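Local atomic coordinates of dehydratase, IlvD/Edd family (Caulobacter crescentus, PDB entry 5OYN), a protein that catalyses the dehydration of D-xylonate, and of D-gluconate, to 2-keto-3-deoxy sugar acids, using a [2Fe-2S] cluster and a magnesium ion. Residues Gly461-Asn475 / Gly494-Leu508. Residues are numbered along the deposited sequence; the frame is centred on the assembly and turned at random.
Sequences GAGPIGWPGSAEVVN and GDGRQSGTADSPSIL. With MG (magnesium ion), chain E.
Glu472 and Arg497 form a single beta bridge where two loops run side by side, 461-475 and 494-508. Arg497 N donates to Ala471 O (2.6 Å), and Arg497 O receives Val474 N at 2.9 Å, with a weaker bond from Val473 N. Glu472 is the centre of an inverse gamma turn, and its extended side chain leads to the magnesium ion, which OE2 binds at 2.1 Å. That same oxygen takes a weak, bent bond from Arg497 NH2 (3.1 Å), part of a salt bridge in which the carboxylate and guanidinium planes stand 59° apart. Arg497 CD lies alongside Ser470 OG, and the bend at chi3 (-29°) turns NE from there to bond Asn288 OD1. Water 1, also on the metal, accepts a bond from Gly500 N, so both loops reach the magnesium site, which Glu101 and Asp138 share.

At the other end, Asp495 holds two successive backbone amides: OD2 receives Gly461 N through its syn lone pair, and OD1 receives Ala462 N at 3.1 Å. With an alanine in place of Asp495, the amides of Gly461, Ala462 and Ser514 are likely to lose their carboxylate acceptor. Gly496 passes close to Ala462, where a side chain would clash with Ala462 CB. Val474 packs beyond the bridge, CG1 reaching Ser506 CB and CB meeting Leu508 CD2 (3.8 Å). Next to it Asn475 lays CB against Gln498 OE1, their amide planes nearly perpendicular (85°). Gln498 NE2 bonds Ser504 O in the amide plane, while Ser506 OG, also bonded to Thr492 OG1, reaches OE1 from a tilt.

In the fold, segment 461-475 follows strand 455-460, and the other segment leads from strand 492-494 into strand 507-511; Trp180 of helix 177-187 packs on Asn475 and Ser499.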
# COMPACT_ATOMS: atom_id res chain seq x y z
N GLY A 461 21.52 -26.32 30.28
CA GLY A 461 21.94 -26.22 28.90
C GLY A 461 21.12 -25.28 28.05
O GLY A 461 21.25 -25.29 26.82
N ALA A 462 20.27 -24.46 28.67
CA ALA A 462 19.37 -23.56 27.97
C ALA A 462 19.78 -22.10 28.11
O ALA A 462 18.95 -21.19 27.96
CB ALA A 462 17.93 -23.76 28.45
N GLY A 463 21.06 -21.85 28.37
CA GLY A 463 21.52 -20.49 28.50
C GLY A 463 22.05 -19.96 27.19
O GLY A 463 22.00 -20.64 26.15
N PRO A 464 22.57 -18.73 27.22
CA PRO A 464 23.08 -18.11 25.99
C PRO A 464 24.05 -18.96 25.21
O PRO A 464 24.09 -18.88 23.97
CB PRO A 464 23.74 -16.82 26.50
CG PRO A 464 23.03 -16.51 27.78
CD PRO A 464 22.53 -17.80 28.36
N ILE A 465 24.85 -19.79 25.89
CA ILE A 465 25.85 -20.60 25.22
C ILE A 465 25.32 -21.99 24.93
O ILE A 465 25.55 -22.54 23.85
CB ILE A 465 27.14 -20.65 26.07
CG1 ILE A 465 27.64 -19.23 26.40
CG2 ILE A 465 28.23 -21.44 25.37
CD1 ILE A 465 28.15 -18.46 25.20
N GLY A 466 24.59 -22.57 25.88
CA GLY A 466 24.20 -23.96 25.76
C GLY A 466 23.23 -24.22 24.62
O GLY A 466 23.33 -25.24 23.92
N TRP A 467 22.28 -23.29 24.39
CA TRP A 467 21.15 -23.59 23.53
C TRP A 467 21.47 -23.57 22.03
O TRP A 467 21.14 -24.53 21.32
CB TRP A 467 20.00 -22.63 23.84
CG TRP A 467 18.67 -23.13 23.34
CD1 TRP A 467 18.00 -22.69 22.24
CD2 TRP A 467 17.87 -24.18 23.91
NE1 TRP A 467 16.83 -23.39 22.09
CE2 TRP A 467 16.73 -24.31 23.10
CE3 TRP A 467 18.02 -25.01 25.01
CZ2 TRP A 467 15.72 -25.24 23.37
CZ3 TRP A 467 17.02 -25.94 25.28
CH2 TRP A 467 15.89 -26.04 24.46
N PRO A 468 22.11 -22.51 21.48
CA PRO A 468 22.58 -21.21 22.00
C PRO A 468 21.51 -20.15 21.97
O PRO A 468 20.46 -20.39 21.37
CB PRO A 468 23.71 -20.85 21.05
CG PRO A 468 23.32 -21.48 19.75
CD PRO A 468 22.48 -22.69 20.07
N GLY A 469 21.77 -18.99 22.57
CA GLY A 469 20.74 -18.01 22.86
C GLY A 469 19.82 -18.60 23.90
O GLY A 469 19.34 -19.71 23.71
N SER A 470 19.59 -17.93 25.02
CA SER A 470 18.80 -18.56 26.07
C SER A 470 17.40 -18.87 25.56
O SER A 470 16.89 -18.22 24.64
CB SER A 470 18.75 -17.65 27.29
OG SER A 470 18.71 -16.29 26.88
N ALA A 471 16.77 -19.90 26.14
CA ALA A 471 15.50 -20.40 25.65
C ALA A 471 14.42 -20.37 26.74
O ALA A 471 14.70 -20.55 27.93
CB ALA A 471 15.64 -21.83 25.12
N GLU A 472 13.18 -20.15 26.31
CA GLU A 472 12.02 -20.09 27.20
C GLU A 472 11.53 -21.51 27.45
O GLU A 472 10.53 -21.95 26.88
CB GLU A 472 10.91 -19.23 26.60
CG GLU A 472 11.23 -17.74 26.47
CD GLU A 472 10.11 -16.93 25.78
OE1 GLU A 472 9.14 -17.49 25.20
OE2 GLU A 472 10.24 -15.66 25.81
N VAL A 473 12.24 -22.23 28.32
CA VAL A 473 11.91 -23.64 28.58
C VAL A 473 11.83 -23.99 30.07
O VAL A 473 11.73 -25.17 30.42
CB VAL A 473 12.90 -24.59 27.88
CG1 VAL A 473 12.77 -24.49 26.36
CG2 VAL A 473 14.33 -24.31 28.35
N VAL A 474 11.86 -22.99 30.95
CA VAL A 474 11.93 -23.29 32.38
C VAL A 474 10.54 -23.55 32.97
O VAL A 474 10.42 -24.28 33.97
CB VAL A 474 12.65 -22.16 33.13
CG1 VAL A 474 12.62 -22.39 34.63
CG2 VAL A 474 14.11 -22.06 32.65
N ASN A 475 9.47 -23.01 32.39
CA ASN A 475 8.15 -23.24 32.97
C ASN A 475 7.70 -24.69 32.76
O ASN A 475 6.66 -24.95 32.15
CB ASN A 475 7.11 -22.24 32.41
CG ASN A 475 7.07 -22.20 30.88
OD1 ASN A 475 8.10 -22.14 30.21
ND2 ASN A 475 5.86 -22.19 30.33
N GLY A 494 16.18 -23.29 36.36
CA GLY A 494 17.00 -23.60 35.20
C GLY A 494 17.86 -22.42 34.80
O GLY A 494 17.69 -21.30 35.30
N ASP A 495 18.81 -22.69 33.90
CA ASP A 495 19.71 -21.66 33.39
C ASP A 495 19.20 -21.02 32.10
O ASP A 495 19.92 -20.22 31.48
CB ASP A 495 21.13 -22.23 33.18
CG ASP A 495 21.19 -23.33 32.13
OD1 ASP A 495 20.12 -23.86 31.74
OD2 ASP A 495 22.31 -23.68 31.67
N GLY A 496 17.98 -21.36 31.68
CA GLY A 496 17.30 -20.69 30.61
C GLY A 496 16.26 -19.71 31.12
O GLY A 496 16.32 -19.24 32.26
N ARG A 497 15.30 -19.40 30.24
CA ARG A 497 14.26 -18.40 30.49
C ARG A 497 12.88 -19.07 30.43
O ARG A 497 12.77 -20.29 30.28
CB ARG A 497 14.36 -17.25 29.48
CG ARG A 497 15.80 -16.87 29.10
CD ARG A 497 15.91 -15.58 28.30
NE ARG A 497 14.71 -15.36 27.51
CZ ARG A 497 14.51 -15.84 26.29
NH1 ARG A 497 15.45 -16.55 25.70
NH2 ARG A 497 13.37 -15.60 25.65
N GLN A 498 11.84 -18.27 30.58
CA GLN A 498 10.48 -18.72 30.33
C GLN A 498 9.71 -17.57 29.72
O GLN A 498 10.11 -16.41 29.85
CB GLN A 498 9.78 -19.19 31.61
CG GLN A 498 9.30 -18.05 32.48
CD GLN A 498 8.75 -18.52 33.79
OE1 GLN A 498 8.73 -19.73 34.08
NE2 GLN A 498 8.27 -17.58 34.60
N SER A 499 8.61 -17.88 29.04
CA SER A 499 7.83 -16.83 28.39
C SER A 499 7.33 -15.83 29.43
O SER A 499 6.91 -16.20 30.53
CB SER A 499 6.65 -17.42 27.63
OG SER A 499 5.91 -16.42 26.95
N GLY A 500 7.38 -14.55 29.07
CA GLY A 500 6.83 -13.52 29.94
C GLY A 500 5.37 -13.76 30.27
O GLY A 500 4.79 -13.12 31.14
N THR A 501 4.77 -14.69 29.55
CA THR A 501 3.39 -15.09 29.75
C THR A 501 3.27 -16.29 30.68
O THR A 501 2.15 -16.79 30.87
CB THR A 501 2.77 -15.42 28.38
OG1 THR A 501 3.42 -16.56 27.81
CG2 THR A 501 2.98 -14.25 27.44
N ALA A 502 4.37 -16.77 31.24
CA ALA A 502 4.29 -17.92 32.13
C ALA A 502 3.68 -17.52 33.46
O ALA A 502 3.89 -16.41 33.96
CB ALA A 502 5.66 -18.55 32.34
N ASP A 503 2.89 -18.43 34.02
CA ASP A 503 2.35 -18.33 35.38
C ASP A 503 3.05 -19.34 36.31
O ASP A 503 2.44 -19.89 37.23
CB ASP A 503 0.84 -18.54 35.38
CG ASP A 503 0.43 -19.82 34.65
OD1 ASP A 503 1.24 -20.36 33.87
OD2 ASP A 503 -0.71 -20.29 34.87
N SER A 504 4.34 -19.56 36.08
CA SER A 504 5.17 -20.45 36.88
C SER A 504 6.11 -19.61 37.74
O SER A 504 6.87 -18.80 37.17
CB SER A 504 5.98 -21.39 35.99
OG SER A 504 5.14 -22.28 35.30
N PRO A 505 6.11 -19.76 39.08
CA PRO A 505 7.06 -19.00 39.92
C PRO A 505 8.47 -19.57 39.83
O PRO A 505 9.03 -20.07 40.80
CB PRO A 505 6.45 -19.15 41.32
CG PRO A 505 5.78 -20.48 41.29
CD PRO A 505 5.29 -20.70 39.87
N SER A 506 9.06 -19.50 38.65
CA SER A 506 10.31 -20.20 38.40
C SER A 506 11.50 -19.40 38.90
O SER A 506 11.43 -18.18 39.07
CB SER A 506 10.49 -20.49 36.91
OG SER A 506 9.44 -21.30 36.40
N ILE A 507 12.61 -20.10 39.11
CA ILE A 507 13.91 -19.49 39.33
C ILE A 507 14.66 -19.52 38.00
O ILE A 507 14.95 -20.59 37.46
CB ILE A 507 14.69 -20.22 40.44
CG1 ILE A 507 14.04 -19.93 41.79
CG2 ILE A 507 16.14 -19.75 40.48
CD1 ILE A 507 13.82 -21.16 42.62
N LEU A 508 14.98 -18.33 37.48
CA LEU A 508 15.29 -18.17 36.07
C LEU A 508 16.60 -17.44 35.87
O LEU A 508 17.09 -16.75 36.77
CB LEU A 508 14.20 -17.37 35.35
CG LEU A 508 12.84 -18.04 35.31
CD1 LEU A 508 11.82 -17.07 35.82
CD2 LEU A 508 12.56 -18.45 33.89
MG MG E . 9.49 -14.11 24.62
O HOH W 1 8.03 -13.83 26.19